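Local coordinates for protein serine-tRNA ligase (Naegleria fowleri, PDB 6BLJ) that probably attaches serine to its cognate tRNA in the cytoplasm, activating the amino acid with ATP, and holds AMP in this structure, at residues A[373-378]-A[385-390]; A[27-32]-A[151-156]. One frame throughout, in Å; residues are numbered along the deposited sequence. Where two conformers were deposited one is given.

Contact 1: residues A[373-378]-A[385-390]; sequences VVNIVS and AAKKFD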
loop_
_atom_site.group_PDB
_atom_site.type_symbol
_atom_site.label_atom_id
_atom_site.label_comp_id
_atom_site.label_asym_id
_atom_site.label_seq_id
_atom_site.Cartn_x
_atom_site.Cartn_y
_atom_site.Cartn_z
ATOM N N VAL A 373 29.352 -19.022 -6.655
ATOM C CA VAL A 373 28.239 -18.960 -7.601
ATOM C C VAL A 373 27.197 -19.971 -7.158
ATOM O O VAL A 373 27.528 -21.135 -6.907
ATOM C CB VAL A 373 28.707 -19.268 -9.033
ATOM C CG1 VAL A 373 27.534 -19.194 -10.007
ATOM C CG2 VAL A 373 29.832 -18.342 -9.437
ATOM N N VAL A 374 25.937 -19.550 -7.094
ATOM C CA VAL A 374 24.889 -20.409 -6.560
ATOM C C VAL A 374 23.731 -20.491 -7.543
ATOM O O VAL A 374 23.325 -19.502 -8.166
ATOM C CB VAL A 374 24.399 -19.961 -5.168
ATOM C CG1 VAL A 374 25.564 -19.988 -4.173
ATOM C CG2 VAL A 374 23.781 -18.595 -5.233
ATOM N N ASN A 375 23.222 -21.717 -7.695
ATOM C CA ASN A 375 22.135 -22.064 -8.608
ATOM C C ASN A 375 20.835 -22.045 -7.803
ATOM O O ASN A 375 20.619 -22.911 -6.948
ATOM C CB ASN A 375 22.416 -23.439 -9.220
ATOM C CG ASN A 375 21.390 -23.854 -10.261
ATOM O OD1 ASN A 375 20.456 -23.114 -10.570
ATOM N ND2 ASN A 375 21.581 -25.039 -10.830
ATOM N N ILE A 376 19.981 -21.056 -8.068
ATOM C CA ILE A 376 18.811 -20.780 -7.233
ATOM C C ILE A 376 17.726 -21.820 -7.492
ATOM O O ILE A 376 17.342 -22.066 -8.645
ATOM C CB ILE A 376 18.277 -19.354 -7.483
ATOM C CG1 ILE A 376 19.331 -18.295 -7.133
ATOM C CG2 ILE A 376 17.014 -19.086 -6.644
ATOM C CD1 ILE A 376 19.740 -18.308 -5.668
ATOM N N VAL A 377 17.176 -22.382 -6.408
ATOM C CA VAL A 377 16.236 -23.493 -6.533
ATOM C C VAL A 377 14.966 -23.073 -7.284
ATOM O O VAL A 377 14.534 -21.914 -7.236
ATOM C CB VAL A 377 15.880 -24.068 -5.149
ATOM C CG1 VAL A 377 17.128 -24.592 -4.459
ATOM C CG2 VAL A 377 15.176 -23.029 -4.267
ATOM N N SER A 378 14.349 -24.049 -7.958
ATOM C CA SER A 378 13.223 -23.761 -8.844
ATOM C C SER A 378 12.068 -23.089 -8.107
ATOM O O SER A 378 11.385 -22.227 -8.671
ATOM C CB SER A 378 12.746 -25.049 -9.503
ATOM O OG SER A 378 12.437 -26.013 -8.515
ATOM N N ALA A 385 11.660 -15.590 -14.589
ATOM C CA ALA A 385 12.980 -16.182 -14.759
ATOM C C ALA A 385 12.899 -17.676 -15.087
ATOM O O ALA A 385 12.250 -18.445 -14.372
ATOM C CB ALA A 385 13.815 -15.966 -13.497
ATOM N N ALA A 386 13.609 -18.095 -16.141
ATOM C CA ALA A 386 13.778 -19.518 -16.419
ATOM C C ALA A 386 14.937 -20.134 -15.637
ATOM O O ALA A 386 14.987 -21.362 -15.476
ATOM C CB ALA A 386 14.007 -19.739 -17.918
ATOM N N LYS A 387 15.863 -19.313 -15.153
ATOM C CA LYS A 387 17.046 -19.744 -14.423
ATOM C C LYS A 387 17.680 -18.518 -13.787
ATOM O O LYS A 387 17.679 -17.435 -14.380
ATOM C CB LYS A 387 18.065 -20.439 -15.344
ATOM C CG LYS A 387 19.323 -20.922 -14.605
ATOM C CD LYS A 387 20.303 -21.623 -15.566
ATOM C CE LYS A 387 21.500 -22.191 -14.800
ATOM N NZ LYS A 387 22.304 -23.114 -15.631
ATOM N N LYS A 388 18.267 -18.704 -12.605
ATOM C CA LYS A 388 18.908 -17.601 -11.897
ATOM C C LYS A 388 20.160 -18.098 -11.188
ATOM O O LYS A 388 20.110 -19.095 -10.454
ATOM C CB LYS A 388 17.938 -16.954 -10.896
ATOM C CG LYS A 388 18.471 -15.732 -10.143
ATOM C CD LYS A 388 17.317 -14.885 -9.614
ATOM C CE LYS A 388 17.180 -15.008 -8.117
ATOM N NZ LYS A 388 18.194 -14.208 -7.361
ATOM N N PHE A 389 21.283 -17.431 -11.452
ATOM C CA PHE A 389 22.523 -17.605 -10.701
ATOM C C PHE A 389 22.723 -16.377 -9.822
ATOM O O PHE A 389 22.549 -15.244 -10.286
ATOM C CB PHE A 389 23.742 -17.751 -11.623
ATOM C CG PHE A 389 24.051 -19.173 -12.051
ATOM C CD1 PHE A 389 23.204 -20.222 -11.740
ATOM C CD2 PHE A 389 25.204 -19.446 -12.777
ATOM C CE1 PHE A 389 23.507 -21.529 -12.146
ATOM C CE2 PHE A 389 25.514 -20.745 -13.187
ATOM C CZ PHE A 389 24.665 -21.783 -12.875
ATOM N N ASP A 390 23.089 -16.593 -8.567
ATOM C CA ASP A 390 23.554 -15.504 -7.722
ATOM C C ASP A 390 25.050 -15.642 -7.484
ATOM O O ASP A 390 25.598 -16.751 -7.481
ATOM C CB ASP A 390 22.864 -15.485 -6.354
ATOM C CG ASP A 390 21.409 -15.035 -6.426
ATOM O OD1 ASP A 390 20.889 -14.849 -7.551
ATOM O OD2 ASP A 390 20.801 -14.877 -5.347
HETATM O O HOH W 1 18.180 -21.161 -11.092
#
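Val374 and Asp390 face each other as an antiparallel hydrogen-bonded pair, joined by Val374 N to Asp390 O at 2.8 Å and by Asp390 N returning to Val374 O at 2.9 Å, with both donors in the plane of the carbonyl they meet. Packing is tight on the face these two share, where Ile376 CD1 reaches across to the Asp390 carboxylate, 3.6 Å from OD2. Lys388, its chain bent at chi3 and chi4, curls back so that NZ meets the syn lone pair of Asp390 OD1 in a 2.8 Å salt bridge, which probably steadies the carboxylate. The two segments belong to the hairpin of strands 371-375 and 387-394 in the largely antiparallel sheet of the class II synthetase core, and the nearest atoms of the Lys388 side chain and the bound AMP are about 5 Å apart. On the other face Asn375 and Phe389 form a non-hydrogen-bonded pair. Val373 CG1 packs closely on Phe389 CD2 at 3.6 Å, while Asn375 OD1 lies in plane at the ring edge and its ND2 bonds Thr157 O. Toward the hairpin loop the fit loosens: past the Ile376 N to Lys388 O bond, a water takes over, donating to Ile376 O and accepting from Lys388 N.

Contact 2: residues A[27-32]-A[151-156]; sequences RESQRR and GNIVHE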
loop_
_atom_site.group_PDB
_atom_site.type_symbol
_atom_site.label_atom_id
_atom_site.label_comp_id
_atom_site.label_asym_id
_atom_site.label_seq_id
_atom_site.Cartn_x
_atom_site.Cartn_y
_atom_site.Cartn_z
ATOM N N ARG A 27 3.106 -28.705 -17.018
ATOM C CA ARG A 27 2.771 -29.241 -15.701
ATOM C C ARG A 27 4.034 -29.485 -14.888
ATOM O O ARG A 27 4.099 -29.132 -13.704
ATOM C CB ARG A 27 1.963 -30.532 -15.832
ATOM C CG ARG A 27 0.561 -30.304 -16.363
ATOM C CD ARG A 27 -0.302 -31.553 -16.249
ATOM N NE ARG A 27 -1.432 -31.481 -17.166
ATOM C CZ ARG A 27 -1.436 -32.016 -18.383
ATOM N NH1 ARG A 27 -0.376 -32.681 -18.825
ATOM N NH2 ARG A 27 -2.504 -31.891 -19.150
ATOM N N GLU A 28 5.051 -30.066 -15.525
ATOM C CA GLU A 28 6.306 -30.318 -14.831
ATOM C C GLU A 28 6.957 -29.016 -14.374
ATOM O O GLU A 28 7.505 -28.949 -13.267
ATOM C CB GLU A 28 7.250 -31.117 -15.733
ATOM C CG GLU A 28 8.437 -31.738 -15.001
ATOM C CD GLU A 28 8.017 -32.734 -13.923
ATOM O OE1 GLU A 28 8.732 -32.841 -12.905
ATOM O OE2 GLU A 28 6.978 -33.410 -14.092
ATOM N N SER A 29 6.894 -27.964 -15.199
ATOM C CA SER A 29 7.453 -26.675 -14.789
ATOM C C SER A 29 6.693 -26.116 -13.593
ATOM O O SER A 29 7.298 -25.574 -12.659
ATOM C CB SER A 29 7.435 -25.684 -15.963
ATOM O OG SER A 29 8.036 -24.433 -15.629
ATOM N N GLN A 30 5.365 -26.276 -13.588
ATOM C CA GLN A 30 4.566 -25.816 -12.455
ATOM C C GLN A 30 4.904 -26.590 -11.184
ATOM O O GLN A 30 4.964 -26.008 -10.091
ATOM C CB GLN A 30 3.077 -25.935 -12.791
ATOM C CG GLN A 30 2.615 -24.933 -13.827
ATOM C CD GLN A 30 2.679 -23.503 -13.319
ATOM O OE1 GLN A 30 3.639 -22.778 -13.590
ATOM N NE2 GLN A 30 1.650 -23.087 -12.580
ATOM N N ARG A 31 5.135 -27.904 -11.304
ATOM C CA ARG A 31 5.527 -28.690 -10.134
ATOM C C ARG A 31 6.886 -28.248 -9.605
ATOM O O ARG A 31 7.066 -28.098 -8.390
ATOM C CB ARG A 31 5.538 -30.181 -10.478
ATOM C CG ARG A 31 4.155 -30.776 -10.669
ATOM C CD ARG A 31 4.183 -32.296 -10.753
ATOM N NE ARG A 31 4.681 -32.746 -12.046
ATOM C CZ ARG A 31 3.897 -33.066 -13.071
ATOM N NH1 ARG A 31 2.576 -32.986 -12.947
ATOM N NH2 ARG A 31 4.434 -33.463 -14.221
ATOM N N ARG A 32 7.851 -28.016 -10.500
ATOM C CA ARG A 32 9.155 -27.519 -10.061
ATOM C C ARG A 32 9.044 -26.149 -9.403
ATOM O O ARG A 32 9.814 -25.839 -8.486
ATOM C CB ARG A 32 10.125 -27.483 -11.242
ATOM C CG ARG A 32 10.406 -28.896 -11.806
ATOM C CD ARG A 32 11.316 -28.868 -13.017
ATOM N NE ARG A 32 11.761 -30.213 -13.389
ATOM C CZ ARG A 32 12.282 -30.536 -14.572
ATOM N NH1 ARG A 32 12.419 -29.615 -15.522
ATOM N NH2 ARG A 32 12.658 -31.786 -14.811
ATOM N N GLY A 151 4.003 -19.498 -14.773
ATOM C CA GLY A 151 5.367 -19.011 -14.829
ATOM C C GLY A 151 6.129 -19.539 -16.032
ATOM O O GLY A 151 5.761 -20.542 -16.656
ATOM N N ASN A 152 7.230 -18.856 -16.337
ATOM C CA ASN A 152 8.097 -19.265 -17.437
ATOM C C ASN A 152 8.582 -20.700 -17.226
ATOM O O ASN A 152 8.681 -21.187 -16.097
ATOM C CB ASN A 152 9.284 -18.296 -17.539
ATOM C CG ASN A 152 9.922 -18.291 -18.922
ATOM O OD1 ASN A 152 9.516 -19.041 -19.804
ATOM N ND2 ASN A 152 10.922 -17.441 -19.114
ATOM N N ILE A 153 8.857 -21.394 -18.328
ATOM C CA ILE A 153 9.345 -22.769 -18.240
ATOM C C ILE A 153 10.693 -22.789 -17.519
ATOM O O ILE A 153 11.645 -22.109 -17.919
ATOM C CB ILE A 153 9.437 -23.391 -19.632
ATOM C CG1 ILE A 153 8.071 -23.334 -20.309
ATOM C CG2 ILE A 153 9.925 -24.840 -19.547
ATOM C CD1 ILE A 153 7.005 -24.119 -19.559
ATOM N N VAL A 154 10.767 -23.558 -16.433
ATOM C CA VAL A 154 11.996 -23.657 -15.649
ATOM C C VAL A 154 13.010 -24.515 -16.395
ATOM O O VAL A 154 12.705 -25.632 -16.836
ATOM C CB VAL A 154 11.687 -24.229 -14.254
ATOM C CG1 VAL A 154 12.962 -24.451 -13.467
ATOM C CG2 VAL A 154 10.764 -23.268 -13.497
ATOM N N HIS A 155 14.234 -24.011 -16.509
ATOM C CA HIS A 155 15.274 -24.708 -17.255
ATOM C C HIS A 155 15.694 -26.004 -16.563
ATOM O O HIS A 155 15.705 -26.107 -15.332
ATOM C CB HIS A 155 16.495 -23.796 -17.417
ATOM C CG HIS A 155 17.490 -24.293 -18.420
ATOM N ND1 HIS A 155 18.594 -25.035 -18.064
ATOM C CD2 HIS A 155 17.557 -24.135 -19.765
ATOM C CE1 HIS A 155 19.292 -25.329 -19.147
ATOM N NE2 HIS A 155 18.687 -24.792 -20.191
ATOM N N GLU A 156 16.107 -26.982 -17.380
ATOM C CA GLU A 156 16.454 -28.308 -16.871
ATOM C C GLU A 156 17.649 -28.298 -15.910
ATOM O O GLU A 156 17.790 -29.231 -15.115
ATOM C CB GLU A 156 16.734 -29.258 -18.044
ATOM C CG GLU A 156 16.889 -30.729 -17.639
ATOM C CD GLU A 156 15.608 -31.353 -17.076
ATOM O OE1 GLU A 156 14.499 -30.931 -17.474
ATOM O OE2 GLU A 156 15.715 -32.263 -16.221
HETATM O O HOH W 2 6.047 -22.747 -15.088
HETATM O O HOH W 3 10.613 -27.202 -16.192
#
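The Arg32 guanidinium meets Glu156 OE1 and Val154 O at its edge, near the plane, while Glu28 CG, in one of its two modelled positions, lies over one face, offset toward the rim. Its plane stands 67° from that of the Glu156 carboxylate, so the salt bridge is not a flat two-pronged pairing: the assigned bonds from both terminal nitrogens converge on OE1, NH1 at 3.1 Å and NH2 through a weak bond. From NH1, OE1 is met from above the carboxylate plane, 48° out of it. A water accepts from Arg32 NH1 and donates to Val154 O, tying the same edge to the loop backbone. Deeper in the contact, Ser29 OG lies anti to its own N (chi1 -177°), a setting that aims it at the loop, where Val154 N donates to it at 3.0 Å. Ile153 CD1 packs against Ser29 CB at 3.9 Å. A second water joins Ser29 OG, Gln30 OE1 and Gly151 O, while Gln30 NE2 bonds Asp36 O. Helix 23-32 thus rests on the loop between helix 114-147 and strand 168-173; Arg27 and Gln30 touch helix 38-76, and Asn152 hydrogen-bonds backbone to backbone with Asn383 ahead of strand 387-394.

In the fold
From the N terminus, helix 23-32 comes first; the chain then runs out and back through the long helices 38-76 and 114-147 before contact 2 closes this excursion, with 118 residues between its segments. Contact 1 opens later and closes the short hairpin connection, with six residues between its segments, so the two are in series, neither nested nor crossed. Their centres lie 13 Å apart, yet they touch directly: Ser378 OG is 2.6 Å from Arg32 O, and Ala386 O is 2.9 Å from His155 N, both probable hydrogen bonds. Together they fasten the base of the N-terminal helical arm to the end of the hairpin in the catalytic-core sheet.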